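Local coordinates for ABC transporter substrate-binding protein (PDB 6TFX) that binds the opine mannopinic acid as the periplasmic solute-binding protein of an ABC transporter that imports mannityl-opines into Agrobacterium, at residues S12-P20 with D158-G166; T26-Y34 with M480-E488. All blocks are in the same frame, centred on the assembly; numbering follows the deposited sequence.

Contact 1 (S12-P20 with D158-G166)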
ATOM      1  N   SER A  12       6.719 -12.972   2.217  1.00 21.04           N
ATOM      2  CA  SER A  12       5.358 -13.277   2.656  1.00 19.46           C
ATOM      3  C   SER A  12       5.308 -14.738   3.023  1.00 22.34           C
ATOM      4  O   SER A  12       6.077 -15.539   2.481  1.00 22.25           O
ATOM      5  CB  SER A  12       4.356 -13.009   1.537  1.00 20.40           C
ATOM      6  OG  SER A  12       3.045 -13.349   1.957  1.00 25.91           O
ATOM      7  N   GLU A  13       4.393 -15.090   3.924  1.00 20.37           N
ATOM      8  CA  GLU A  13       4.210 -16.465   4.368  1.00 21.12           C
ATOM      9  C   GLU A  13       3.081 -17.167   3.634  1.00 24.09           C
ATOM     10  O   GLU A  13       3.123 -18.398   3.532  1.00 24.50           O
ATOM     11  CB  GLU A  13       4.020 -16.541   5.898  1.00 21.99           C
ATOM     12  CG  GLU A  13       5.227 -15.981   6.656  1.00 29.22           C
ATOM     13  CD  GLU A  13       5.301 -16.255   8.150  1.00 53.01           C
ATOM     14  OE1 GLU A  13       4.978 -17.398   8.551  1.00 45.76           O
ATOM     15  OE2 GLU A  13       5.672 -15.333   8.921  1.00 37.84           O
ATOM     16  N   ASP A  14       2.085 -16.408   3.091  1.00 20.89           N
ATOM     17  CA  ASP A  14       0.946 -17.026   2.398  1.00 20.75           C
ATOM     18  C   ASP A  14       0.052 -15.958   1.778  1.00 23.55           C
ATOM     19  O   ASP A  14       0.279 -14.763   1.973  1.00 23.15           O
ATOM     20  CB  ASP A  14       0.086 -17.834   3.421  1.00 22.64           C
ATOM     21  CG  ASP A  14      -0.831 -18.946   2.894  1.00 35.52           C
ATOM     22  OD1 ASP A  14      -0.789 -19.245   1.665  1.00 32.93           O
ATOM     23  OD2 ASP A  14      -1.596 -19.517   3.707  1.00 46.54           O
ATOM     24  N   VAL A  15      -0.960 -16.409   1.033  1.00 21.55           N
ATOM     25  CA  VAL A  15      -2.027 -15.589   0.461  1.00 21.86           C
ATOM     26  C   VAL A  15      -3.018 -15.359   1.603  1.00 24.09           C
ATOM     27  O   VAL A  15      -3.352 -16.324   2.295  1.00 25.31           O
ATOM     28  CB  VAL A  15      -2.787 -16.390  -0.655  1.00 26.96           C
ATOM     29  CG1 VAL A  15      -4.118 -15.725  -1.039  1.00 27.11           C
ATOM     30  CG2 VAL A  15      -1.923 -16.602  -1.876  1.00 27.30           C
ATOM     31  N   THR A  16      -3.558 -14.136   1.747  1.00 20.30           N
ATOM     32  CA  THR A  16      -4.642 -13.903   2.698  1.00 19.46           C
ATOM     33  C   THR A  16      -5.907 -13.669   1.889  1.00 23.28           C
ATOM     34  O   THR A  16      -6.876 -14.397   2.068  1.00 24.10           O
ATOM     35  CB  THR A  16      -4.331 -12.773   3.677  1.00 27.83           C
ATOM     36  OG1 THR A  16      -3.118 -13.128   4.347  1.00 29.30           O
ATOM     37  CG2 THR A  16      -5.450 -12.575   4.706  1.00 24.41           C
ATOM     38  N   THR A  17      -5.898 -12.667   0.989  1.00 17.58           N
ATOM     39  CA  THR A  17      -7.081 -12.435   0.170  1.00 16.56           C
ATOM     40  C   THR A  17      -6.712 -11.937  -1.198  1.00 20.31           C
ATOM     41  O   THR A  17      -5.879 -11.023  -1.318  1.00 20.90           O
ATOM     42  CB  THR A  17      -8.107 -11.509   0.837  1.00 23.24           C
ATOM     43  OG1 THR A  17      -9.144 -11.208  -0.111  1.00 22.31           O
ATOM     44  CG2 THR A  17      -7.495 -10.210   1.347  1.00 23.88           C
ATOM     45  N   LEU A  18      -7.347 -12.525  -2.216  1.00 17.10           N
ATOM     46  CA  LEU A  18      -7.159 -12.073  -3.588  1.00 16.67           C
ATOM     47  C   LEU A  18      -8.426 -11.378  -4.094  1.00 21.34           C
ATOM     48  O   LEU A  18      -8.563 -11.133  -5.296  1.00 20.31           O
ATOM     49  CB  LEU A  18      -6.624 -13.187  -4.523  1.00 17.41           C
ATOM     50  CG  LEU A  18      -5.254 -13.775  -4.102  1.00 21.24           C
ATOM     51  CD1 LEU A  18      -4.830 -14.912  -5.020  1.00 21.13           C
ATOM     52  CD2 LEU A  18      -4.184 -12.696  -4.035  1.00 22.18           C
ATOM     53  N   ASP A  19      -9.316 -10.945  -3.140  1.00 18.59           N
ATOM     54  CA  ASP A  19     -10.435 -10.078  -3.496  1.00 17.15           C
ATOM     55  C   ASP A  19      -9.773  -8.694  -3.499  1.00 18.60           C
ATOM     56  O   ASP A  19      -9.218  -8.272  -2.475  1.00 18.35           O
ATOM     57  CB  ASP A  19     -11.571 -10.140  -2.456  1.00 18.15           C
ATOM     58  CG  ASP A  19     -12.690  -9.119  -2.652  1.00 21.61           C
ATOM     59  OD1 ASP A  19     -12.471  -8.115  -3.368  1.00 21.64           O
ATOM     60  OD2 ASP A  19     -13.769  -9.301  -2.058  1.00 20.89           O
ATOM     61  N   PRO A  20      -9.748  -7.978  -4.639  1.00 17.97           N
ATOM     62  CA  PRO A  20      -9.039  -6.696  -4.677  1.00 16.95           C
ATOM     63  C   PRO A  20      -9.594  -5.635  -3.747  1.00 21.22           C
ATOM     64  O   PRO A  20      -8.879  -4.674  -3.422  1.00 20.96           O
ATOM     65  CB  PRO A  20      -9.169  -6.261  -6.148  1.00 19.73           C
ATOM     66  CG  PRO A  20     -10.352  -6.980  -6.664  1.00 22.36           C
ATOM     67  CD  PRO A  20     -10.339  -8.306  -5.956  1.00 19.15           C
ATOM     68  N   ASP A 158     -17.460 -16.286  -0.128  1.00 24.11           N
ATOM     69  CA  ASP A 158     -16.316 -16.363   0.790  1.00 24.17           C
ATOM     70  C   ASP A 158     -15.103 -17.106   0.223  1.00 28.00           C
ATOM     71  O   ASP A 158     -13.999 -16.931   0.747  1.00 29.31           O
ATOM     72  CB  ASP A 158     -16.750 -16.969   2.144  1.00 26.63           C
ATOM     73  CG  ASP A 158     -17.581 -16.031   3.020  1.00 41.88           C
ATOM     74  OD1 ASP A 158     -17.622 -14.808   2.726  1.00 43.01           O
ATOM     75  OD2 ASP A 158     -18.171 -16.512   4.014  1.00 50.65           O
ATOM     76  N   ASP A 159     -15.290 -17.920  -0.836  1.00 22.65           N
ATOM     77  CA  ASP A 159     -14.186 -18.656  -1.454  1.00 22.60           C
ATOM     78  C   ASP A 159     -13.517 -17.866  -2.584  1.00 23.40           C
ATOM     79  O   ASP A 159     -12.439 -18.256  -3.040  1.00 23.92           O
ATOM     80  CB  ASP A 159     -14.661 -20.022  -1.972  1.00 26.04           C
ATOM     81  CG  ASP A 159     -13.694 -21.159  -1.654  1.00 53.54           C
ATOM     82  OD1 ASP A 159     -13.115 -21.156  -0.536  1.00 58.33           O
ATOM     83  OD2 ASP A 159     -13.539 -22.065  -2.506  1.00 61.93           O
ATOM     84  N   PHE A 160     -14.127 -16.752  -3.026  1.00 20.12           N
ATOM     85  CA  PHE A 160     -13.543 -15.955  -4.113  1.00 18.95           C
ATOM     86  C   PHE A 160     -12.129 -15.485  -3.763  1.00 21.48           C
ATOM     87  O   PHE A 160     -11.264 -15.460  -4.636  1.00 23.57           O
ATOM     88  CB  PHE A 160     -14.440 -14.756  -4.459  1.00 19.85           C
ATOM     89  CG  PHE A 160     -13.995 -13.951  -5.660  1.00 19.59           C
ATOM     90  CD1 PHE A 160     -13.140 -12.862  -5.510  1.00 19.90           C
ATOM     91  CD2 PHE A 160     -14.428 -14.282  -6.938  1.00 20.89           C
ATOM     92  CE1 PHE A 160     -12.737 -12.114  -6.616  1.00 20.45           C
ATOM     93  CE2 PHE A 160     -14.013 -13.538  -8.052  1.00 21.93           C
ATOM     94  CZ  PHE A 160     -13.158 -12.471  -7.883  1.00 20.71           C
ATOM     95  N   LYS A 161     -11.897 -15.113  -2.488  1.00 19.33           N
ATOM     96  CA  LYS A 161     -10.578 -14.614  -2.024  1.00 19.29           C
ATOM     97  C   LYS A 161      -9.414 -15.611  -2.265  1.00 23.01           C
ATOM     98  O   LYS A 161      -8.254 -15.187  -2.317  1.00 20.38           O
ATOM     99  CB  LYS A 161     -10.646 -14.176  -0.558  1.00 23.62           C
ATOM    100  CG  LYS A 161     -10.976 -15.312   0.408  1.00 26.23           C
ATOM    101  CD  LYS A 161     -10.826 -14.913   1.893  1.00 32.70           C
ATOM    102  CE  LYS A 161     -11.941 -14.044   2.436  1.00 48.08           C
ATOM    103  NZ  LYS A 161     -13.241 -14.756   2.488  1.00 64.97           N
ATOM    104  N   ARG A 162      -9.726 -16.926  -2.422  1.00 20.99           N
ATOM    105  CA  ARG A 162      -8.698 -17.938  -2.712  1.00 21.82           C
ATOM    106  C   ARG A 162      -8.867 -18.553  -4.122  1.00 25.38           C
ATOM    107  O   ARG A 162      -8.034 -19.350  -4.547  1.00 24.55           O
ATOM    108  CB  ARG A 162      -8.634 -19.011  -1.603  1.00 26.48           C
ATOM    109  CG  ARG A 162      -8.106 -18.461  -0.271  1.00 38.23           C
ATOM    110  CD  ARG A 162      -7.665 -19.550   0.704  1.00 42.23           C
ATOM    111  NE  ARG A 162      -6.297 -20.024   0.446  1.00 45.72           N
ATOM    112  CZ  ARG A 162      -5.202 -19.503   0.994  1.00 60.28           C
ATOM    113  NH1 ARG A 162      -5.292 -18.476   1.832  1.00 46.71           N
ATOM    114  NH2 ARG A 162      -4.006 -20.003   0.707  1.00 48.70           N
ATOM    115  N   ARG A 163      -9.936 -18.154  -4.861  1.00 21.17           N
ATOM    116  CA  ARG A 163     -10.197 -18.639  -6.229  1.00 20.12           C
ATOM    117  C   ARG A 163     -10.580 -17.411  -7.064  1.00 23.68           C
ATOM    118  O   ARG A 163     -11.743 -17.281  -7.480  1.00 23.67           O
ATOM    119  CB  ARG A 163     -11.318 -19.683  -6.218  1.00 21.05           C
ATOM    120  CG  ARG A 163     -10.921 -20.988  -5.527  1.00 30.42           C
ATOM    121  CD  ARG A 163     -12.058 -22.000  -5.526  1.00 37.08           C
ATOM    122  NE  ARG A 163     -12.489 -22.358  -6.879  1.00 43.34           N
ATOM    123  CZ  ARG A 163     -13.759 -22.437  -7.267  1.00 54.58           C
ATOM    124  NH1 ARG A 163     -14.743 -22.203  -6.404  1.00 40.35           N
ATOM    125  NH2 ARG A 163     -14.057 -22.765  -8.514  1.00 40.76           N
ATOM    126  N   PRO A 164      -9.641 -16.449  -7.238  1.00 20.99           N
ATOM    127  CA  PRO A 164      -9.999 -15.193  -7.912  1.00 20.49           C
ATOM    128  C   PRO A 164     -10.191 -15.351  -9.407  1.00 21.44           C
ATOM    129  O   PRO A 164      -9.621 -16.266 -10.024  1.00 20.81           O
ATOM    130  CB  PRO A 164      -8.793 -14.293  -7.626  1.00 21.80           C
ATOM    131  CG  PRO A 164      -7.640 -15.245  -7.534  1.00 25.10           C
ATOM    132  CD  PRO A 164      -8.222 -16.430  -6.804  1.00 21.57           C
ATOM    133  N   VAL A 165     -10.958 -14.419  -9.993  1.00 19.35           N
ATOM    134  CA  VAL A 165     -11.202 -14.397 -11.434  1.00 17.69           C
ATOM    135  C   VAL A 165     -11.083 -12.955 -11.855  1.00 19.12           C
ATOM    136  O   VAL A 165     -11.831 -12.118 -11.361  1.00 18.61           O
ATOM    137  CB  VAL A 165     -12.604 -14.926 -11.821  1.00 20.02           C
ATOM    138  CG1 VAL A 165     -12.817 -14.836 -13.337  1.00 19.30           C
ATOM    139  CG2 VAL A 165     -12.818 -16.355 -11.321  1.00 19.77           C
ATOM    140  N   GLY A 166     -10.137 -12.657 -12.734  1.00 17.35           N
ATOM    141  CA  GLY A 166      -9.981 -11.298 -13.258  1.00 17.12           C
ATOM    142  C   GLY A 166      -9.895 -11.297 -14.773  1.00 19.52           C
ATOM    143  O   GLY A 166     -10.152 -12.332 -15.400  1.00 17.54           O
TER
HETATM  144  O   HOH W   1      -7.285 -16.770   3.168  1.00 34.95           O
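L18 and K161 bring segments 12-20 and 158-166 together, their CA atoms 4.5 Å apart, and the L18 amide donates to K161 O over 2.8 Å, joining the loop after strand 5-10 to the loop between helix 150-156 and strand 170-176. It is the one backbone-to-backbone hydrogen bond between the segments; side chains supply the rest. L18 lays CB and CD1 against the ring of P164, with CD1 3.8 Å from P164 CG, while L31 of helix 26-35 and V172 of strand 170-176 also pack on its side chain. Next to it, T17 OG1 comes within 3.4 Å of K161 CB and accepts the D19 amide in an ST turn; its position anti to the backbone N (chi1 173°) carries the oxygen round to that amide. K161 bends back at chi3 and chi4 and returns NZ to D158 O, in the 3-10 turn just before it. R162 does the bridging. Its chain leaves the backbone away from segment 12-20, then bends at chi3 so that the guanidinium passes alongside V15, whose CG1 sits over one face toward the rim. NH1 donates hydrogen bonds to V15 O (2.9 Å), which it meets from above the carbonyl plane, and to a water that in turn donates to T16 O. NH2 meets D14 OD1 at the guanidinium edge in a long, weak salt bridge of 3.4 Å, the two planes 59° apart. Because D14 OD1 also accepts from the G178 amide, the carboxylate is shared, and the firmer hold of R162 on segment 12-20 is through the backbone carbonyl of V15.

Contact 2 (T26-Y34 with M480-E488); sequences TSDRTLVSY and MPSAPLITE. With N72 ((2~{R})-2-[[(3~{R},4~{R},5~{S})-3,4,5,6-tetrakis(oxidanyl)-2-oxidanylidene-hexyl]amino]pentanedioic acid), chain C.
Y34 and I486 meet in a CH-pi contact at the far end of helix 26-35, a helix of the periplasmic binding protein fold whose beginning faces the bound opine and whose flank is lined by the irregular segment 480-488. From CB, the Y34 side chain runs with CG anti to its own carbonyl carbon (chi1 -62°), which takes the ring out to that segment. On one edge CD1 and CE1 pass the I486 backbone, CE1 lying 3.4 Å from I486 N; on the other, CE2 touches I486 CD1. I486 CB stands over the ring centre, 4.1 Å from the centroid, and T30 O lies over the opposite face toward the rim, so the ring is held between its own helix and the loop. At the tip, OH donates to P484 O over 2.8 Å; P484 O lies at the ring edge, in its plane, although the hydroxyl stands above the carbonyl plane. Nearer the helix start, T30 OG1 donates to T26 O and packs on the methyl of A483, while R29 CB rests on P481 CB. The R29 chain then runs extended from CG to NE, taking its guanidinium to the ligand: NE and NH2 both make weak bonds to N72 OE1, and NE is held more firmly by T24 O. The T26 amide, at the N-terminal end of the helix, donates to N72 OXT at 3.0 Å, where the helix dipole would probably stabilise the negative carboxylate. Close by, one water bridges the segments, 2.7 Å from T26 OG1 and donating to P481 O, also at 2.7 Å.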
ATOM      1  N   THR A  26       1.502  -6.042   0.922  1.00 14.86           N
ATOM      2  CA  THR A  26       2.175  -5.877  -0.378  1.00 13.91           C
ATOM      3  C   THR A  26       2.031  -7.165  -1.217  1.00 16.59           C
ATOM      4  O   THR A  26       1.768  -7.081  -2.428  1.00 16.18           O
ATOM      5  CB  THR A  26       3.660  -5.572  -0.162  1.00 19.55           C
ATOM      6  OG1 THR A  26       3.750  -4.266   0.394  1.00 17.71           O
ATOM      7  CG2 THR A  26       4.447  -5.587  -1.473  1.00 20.76           C
ATOM      8  N   SER A  27       2.199  -8.342  -0.587  1.00 14.99           N
ATOM      9  CA  SER A  27       2.135  -9.588  -1.353  1.00 14.71           C
ATOM     10  C   SER A  27       0.760  -9.803  -2.000  1.00 17.26           C
ATOM     11  O   SER A  27       0.684 -10.148  -3.180  1.00 18.09           O
ATOM     12  CB  SER A  27       2.505 -10.782  -0.489  1.00 19.18           C
ATOM     13  OG  SER A  27       2.552 -11.931  -1.322  1.00 22.76           O
ATOM     14  N   ASP A  28      -0.320  -9.587  -1.240  1.00 15.96           N
ATOM     15  CA  ASP A  28      -1.665  -9.772  -1.824  1.00 15.07           C
ATOM     16  C   ASP A  28      -1.909  -8.708  -2.904  1.00 16.76           C
ATOM     17  O   ASP A  28      -2.432  -9.031  -3.972  1.00 18.22           O
ATOM     18  CB  ASP A  28      -2.748  -9.701  -0.742  1.00 16.74           C
ATOM     19  CG  ASP A  28      -2.897 -10.929   0.153  1.00 26.36           C
ATOM     20  OD1 ASP A  28      -2.250 -11.985  -0.136  1.00 26.29           O
ATOM     21  OD2 ASP A  28      -3.671 -10.852   1.134  1.00 24.57           O
ATOM     22  N   ARG A  29      -1.476  -7.435  -2.661  1.00 14.00           N
ATOM     23  CA  ARG A  29      -1.675  -6.383  -3.672  1.00 14.37           C
ATOM     24  C   ARG A  29      -0.875  -6.696  -4.956  1.00 15.76           C
ATOM     25  O   ARG A  29      -1.308  -6.334  -6.062  1.00 16.33           O
ATOM     26  CB  ARG A  29      -1.232  -5.013  -3.144  1.00 15.65           C
ATOM     27  CG  ARG A  29      -2.111  -4.483  -2.026  1.00 15.75           C
ATOM     28  CD  ARG A  29      -1.576  -3.126  -1.642  1.00 14.42           C
ATOM     29  NE  ARG A  29      -2.243  -2.498  -0.498  1.00 16.58           N
ATOM     30  CZ  ARG A  29      -3.283  -1.673  -0.574  1.00 19.29           C
ATOM     31  NH1 ARG A  29      -3.886  -1.448  -1.740  1.00 17.18           N
ATOM     32  NH2 ARG A  29      -3.748  -1.085   0.516  1.00 16.82           N
ATOM     33  N   THR A  30       0.321  -7.306  -4.796  1.00 13.37           N
ATOM     34  CA  THR A  30       1.170  -7.640  -5.953  1.00 14.09           C
ATOM     35  C   THR A  30       0.451  -8.694  -6.817  1.00 16.70           C
ATOM     36  O   THR A  30       0.307  -8.511  -8.018  1.00 15.02           O
ATOM     37  CB  THR A  30       2.537  -8.151  -5.509  1.00 18.02           C
ATOM     38  OG1 THR A  30       3.182  -7.142  -4.731  1.00 16.83           O
ATOM     39  CG2 THR A  30       3.440  -8.509  -6.711  1.00 16.26           C
ATOM     40  N   LEU A  31      -0.033  -9.778  -6.190  1.00 15.92           N
ATOM     41  CA  LEU A  31      -0.754 -10.816  -6.920  1.00 15.62           C
ATOM     42  C   LEU A  31      -1.979 -10.224  -7.612  1.00 16.41           C
ATOM     43  O   LEU A  31      -2.192 -10.482  -8.791  1.00 18.15           O
ATOM     44  CB  LEU A  31      -1.158 -11.928  -5.947  1.00 15.97           C
ATOM     45  CG  LEU A  31       0.022 -12.801  -5.509  1.00 19.28           C
ATOM     46  CD1 LEU A  31      -0.365 -13.702  -4.307  1.00 19.56           C
ATOM     47  CD2 LEU A  31       0.504 -13.692  -6.651  1.00 19.84           C
ATOM     48  N   VAL A  32      -2.763  -9.384  -6.897  1.00 14.79           N
ATOM     49  CA  VAL A  32      -3.941  -8.732  -7.474  1.00 14.84           C
ATOM     50  C   VAL A  32      -3.572  -7.931  -8.739  1.00 16.67           C
ATOM     51  O   VAL A  32      -4.310  -7.967  -9.728  1.00 16.65           O
ATOM     52  CB  VAL A  32      -4.603  -7.880  -6.362  1.00 18.95           C
ATOM     53  CG1 VAL A  32      -5.465  -6.756  -6.907  1.00 21.11           C
ATOM     54  CG2 VAL A  32      -5.403  -8.794  -5.430  1.00 17.88           C
ATOM     55  N   SER A  33      -2.404  -7.241  -8.714  1.00 14.90           N
ATOM     56  CA  SER A  33      -1.974  -6.442  -9.868  1.00 13.25           C
ATOM     57  C   SER A  33      -1.634  -7.289 -11.098  1.00 17.59           C
ATOM     58  O   SER A  33      -1.507  -6.742 -12.200  1.00 17.49           O
ATOM     59  CB  SER A  33      -0.788  -5.549  -9.511  1.00 16.66           C
ATOM     60  OG  SER A  33       0.424  -6.285  -9.489  1.00 17.55           O
ATOM     61  N   TYR A  34      -1.457  -8.609 -10.914  1.00 15.17           N
ATOM     62  CA  TYR A  34      -1.147  -9.489 -12.068  1.00 15.18           C
ATOM     63  C   TYR A  34      -2.433 -10.132 -12.617  1.00 18.21           C
ATOM     64  O   TYR A  34      -2.469 -10.543 -13.776  1.00 19.03           O
ATOM     65  CB  TYR A  34      -0.216 -10.631 -11.632  1.00 15.97           C
ATOM     66  CG  TYR A  34       1.154 -10.214 -11.108  1.00 16.56           C
ATOM     67  CD1 TYR A  34       1.559  -8.881 -11.129  1.00 16.67           C
ATOM     68  CD2 TYR A  34       1.984 -11.131 -10.474  1.00 18.33           C
ATOM     69  CE1 TYR A  34       2.787  -8.485 -10.596  1.00 16.54           C
ATOM     70  CE2 TYR A  34       3.221 -10.754  -9.956  1.00 19.08           C
ATOM     71  CZ  TYR A  34       3.627  -9.432 -10.027  1.00 20.70           C
ATOM     72  OH  TYR A  34       4.840  -9.085  -9.460  1.00 19.37           O
ATOM     73  N   MET A 480       2.114   1.109  -7.931  1.00 17.94           N
ATOM     74  CA  MET A 480       1.435   1.513  -6.702  1.00 17.47           C
ATOM     75  C   MET A 480       1.694   0.568  -5.482  1.00 19.92           C
ATOM     76  O   MET A 480       1.877   1.106  -4.374  1.00 19.75           O
ATOM     77  CB  MET A 480      -0.044   1.784  -6.923  1.00 19.97           C
ATOM     78  CG  MET A 480      -0.318   3.216  -7.392  1.00 22.07           C
ATOM     79  SD  MET A 480       0.344   4.600  -6.393  1.00 24.11           S
ATOM     80  CE  MET A 480      -0.245   4.136  -4.714  1.00 20.68           C
ATOM     81  N   PRO A 481       1.829  -0.773  -5.631  1.00 17.17           N
ATOM     82  CA  PRO A 481       2.171  -1.607  -4.462  1.00 17.95           C
ATOM     83  C   PRO A 481       3.672  -1.567  -4.066  1.00 21.33           C
ATOM     84  O   PRO A 481       4.044  -2.236  -3.101  1.00 21.26           O
ATOM     85  CB  PRO A 481       1.829  -3.026  -4.937  1.00 20.07           C
ATOM     86  CG  PRO A 481       1.028  -2.870  -6.174  1.00 24.06           C
ATOM     87  CD  PRO A 481       1.557  -1.628  -6.801  1.00 20.49           C
ATOM     88  N   SER A 482       4.538  -0.831  -4.815  1.00 16.68           N
ATOM     89  CA  SER A 482       6.001  -0.746  -4.607  1.00 15.84           C
ATOM     90  C   SER A 482       6.686  -2.094  -4.908  1.00 19.21           C
ATOM     91  O   SER A 482       7.741  -2.425  -4.330  1.00 18.74           O
ATOM     92  CB  SER A 482       6.355  -0.247  -3.202  1.00 18.02           C
ATOM     93  OG  SER A 482       5.724   0.994  -2.923  1.00 22.35           O
ATOM     94  N   ALA A 483       6.087  -2.863  -5.845  1.00 17.98           N
ATOM     95  CA  ALA A 483       6.567  -4.184  -6.234  1.00 18.16           C
ATOM     96  C   ALA A 483       6.571  -4.290  -7.753  1.00 20.86           C
ATOM     97  O   ALA A 483       5.824  -3.569  -8.420  1.00 19.16           O
ATOM     98  CB  ALA A 483       5.661  -5.256  -5.652  1.00 19.29           C
ATOM     99  N   PRO A 484       7.367  -5.202  -8.323  1.00 17.98           N
ATOM    100  CA  PRO A 484       7.366  -5.347  -9.791  1.00 17.63           C
ATOM    101  C   PRO A 484       5.983  -5.640 -10.365  1.00 20.90           C
ATOM    102  O   PRO A 484       5.165  -6.327  -9.751  1.00 19.99           O
ATOM    103  CB  PRO A 484       8.282  -6.550 -10.026  1.00 19.56           C
ATOM    104  CG  PRO A 484       9.180  -6.599  -8.825  1.00 23.25           C
ATOM    105  CD  PRO A 484       8.296  -6.155  -7.687  1.00 19.67           C
ATOM    106  N   LEU A 485       5.752  -5.130 -11.575  1.00 17.27           N
ATOM    107  CA  LEU A 485       4.526  -5.379 -12.308  1.00 16.34           C
ATOM    108  C   LEU A 485       4.904  -6.317 -13.451  1.00 19.96           C
ATOM    109  O   LEU A 485       5.702  -5.952 -14.329  1.00 18.02           O
ATOM    110  CB  LEU A 485       3.915  -4.075 -12.868  1.00 16.73           C
ATOM    111  CG  LEU A 485       2.611  -4.242 -13.649  1.00 21.10           C
ATOM    112  CD1 LEU A 485       1.442  -4.600 -12.718  1.00 22.15           C
ATOM    113  CD2 LEU A 485       2.295  -2.993 -14.448  1.00 22.05           C
ATOM    114  N   ILE A 486       4.336  -7.525 -13.424  1.00 16.77           N
ATOM    115  CA  ILE A 486       4.541  -8.513 -14.483  1.00 16.48           C
ATOM    116  C   ILE A 486       3.316  -8.398 -15.392  1.00 18.52           C
ATOM    117  O   ILE A 486       2.175  -8.400 -14.922  1.00 18.23           O
ATOM    118  CB  ILE A 486       4.759  -9.943 -13.924  1.00 19.55           C
ATOM    119  CG1 ILE A 486       5.995  -9.937 -12.983  1.00 20.94           C
ATOM    120  CG2 ILE A 486       4.940 -10.943 -15.072  1.00 20.66           C
ATOM    121  CD1 ILE A 486       6.092 -11.126 -12.144  1.00 30.66           C
ATOM    122  N   THR A 487       3.570  -8.215 -16.691  1.00 16.70           N
ATOM    123  CA  THR A 487       2.500  -8.017 -17.660  1.00 15.95           C
ATOM    124  C   THR A 487       2.673  -8.986 -18.825  1.00 17.77           C
ATOM    125  O   THR A 487       3.571  -9.848 -18.817  1.00 18.36           O
ATOM    126  CB  THR A 487       2.506  -6.566 -18.219  1.00 19.94           C
ATOM    127  OG1 THR A 487       3.613  -6.422 -19.097  1.00 18.38           O
ATOM    128  CG2 THR A 487       2.529  -5.474 -17.123  1.00 17.57           C
ATOM    129  N   GLU A 488       1.848  -8.801 -19.869  1.00 16.15           N
ATOM    130  CA  GLU A 488       1.969  -9.600 -21.098  1.00 16.59           C
ATOM    131  C   GLU A 488       3.294  -9.252 -21.839  1.00 20.01           C
ATOM    132  O   GLU A 488       3.691  -9.966 -22.759  1.00 20.62           O
ATOM    133  CB  GLU A 488       0.737  -9.379 -22.014  1.00 17.99           C
ATOM    134  CG  GLU A 488       0.705  -8.067 -22.800  1.00 20.71           C
ATOM    135  CD  GLU A 488       0.366  -6.807 -22.029  1.00 26.09           C
ATOM    136  OE1 GLU A 488       0.154  -6.880 -20.797  1.00 24.09           O
ATOM    137  OE2 GLU A 488       0.292  -5.737 -22.669  1.00 24.93           O
TER
HETATM  138  OAB N72 C 601      11.326  -1.525   6.700  1.00 21.50           O
HETATM  139  CAF N72 C 601       9.964  -1.076   6.563  1.00 20.18           C
HETATM  140  CAG N72 C 601       8.928  -2.107   6.002  1.00 24.02           C
HETATM  141  OAC N72 C 601       9.521  -3.207   5.390  1.00 19.48           O
HETATM  142  CAH N72 C 601       7.763  -1.398   5.308  1.00 18.82           C
HETATM  143  OAM N72 C 601       7.828  -0.071   4.948  1.00 15.25           O
HETATM  144  CAI N72 C 601       6.937  -1.718   4.077  1.00 24.60           C
HETATM  145  OAD N72 C 601       7.712  -2.413   3.124  1.00 17.85           O
HETATM  146  CAJ N72 C 601       5.577  -2.268   4.429  1.00 17.64           C
HETATM  147  OAE N72 C 601       5.092  -1.977   5.552  1.00 16.87           O
HETATM  148  CAK N72 C 601       4.837  -3.216   3.443  1.00 16.54           C
HETATM  149  N   N72 C 601       3.674  -2.575   2.878  1.00 16.42           N
HETATM  150  CA  N72 C 601       2.362  -3.036   3.134  1.00 24.14           C
HETATM  151  C   N72 C 601       2.151  -4.027   4.245  1.00 18.56           C
HETATM  152  O   N72 C 601       1.867  -3.897   5.501  1.00 16.41           O
HETATM  153  CB  N72 C 601       1.383  -1.859   3.092  1.00 20.82           C
HETATM  154  CG  N72 C 601       0.049  -1.961   3.832  1.00 16.80           C
HETATM  155  CD  N72 C 601      -1.060  -1.116   3.202  1.00 18.84           C
HETATM  156  OE1 N72 C 601      -1.089  -0.872   1.953  1.00 17.16           O
HETATM  157  OE2 N72 C 601      -1.965  -0.674   3.945  1.00 16.65           O
HETATM  158  OXT N72 C 601       2.255  -5.116   3.650  1.00 17.33           O
HETATM  159  O   HOH W   2       2.181  -2.698  -1.153  1.00 21.52           O
HETATM  160  O   HOH W   3      -0.286  -7.169 -14.655  1.00 20.25           O
HETATM  161  O   HOH W   4       2.677  -4.557  -9.003  1.00 21.23           O

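In the fold
Helix 26-35 ties the two contacts together: it carries segment 26-34 of contact 2, and its L31 packs on V15 and L18 of contact 1. The centres lie about 13 Å apart, and the contacts touch at D28, whose carboxylate probably accepts the backbone amides of T16 and T17, one on each oxygen. Along the chain the order is 12-20, 26-34, 158-166, 480-488, so the contacts interlock rather than nest. The loop after strand 5-10 is thereby joined to the loop before strand 170-176, and the helix that follows it to the C-terminal region. Of the two, contact 2 reaches the opine, through T26 and R29; contact 1 lies beside the same helix, with the T16 side chain about 10 Å from the ligand.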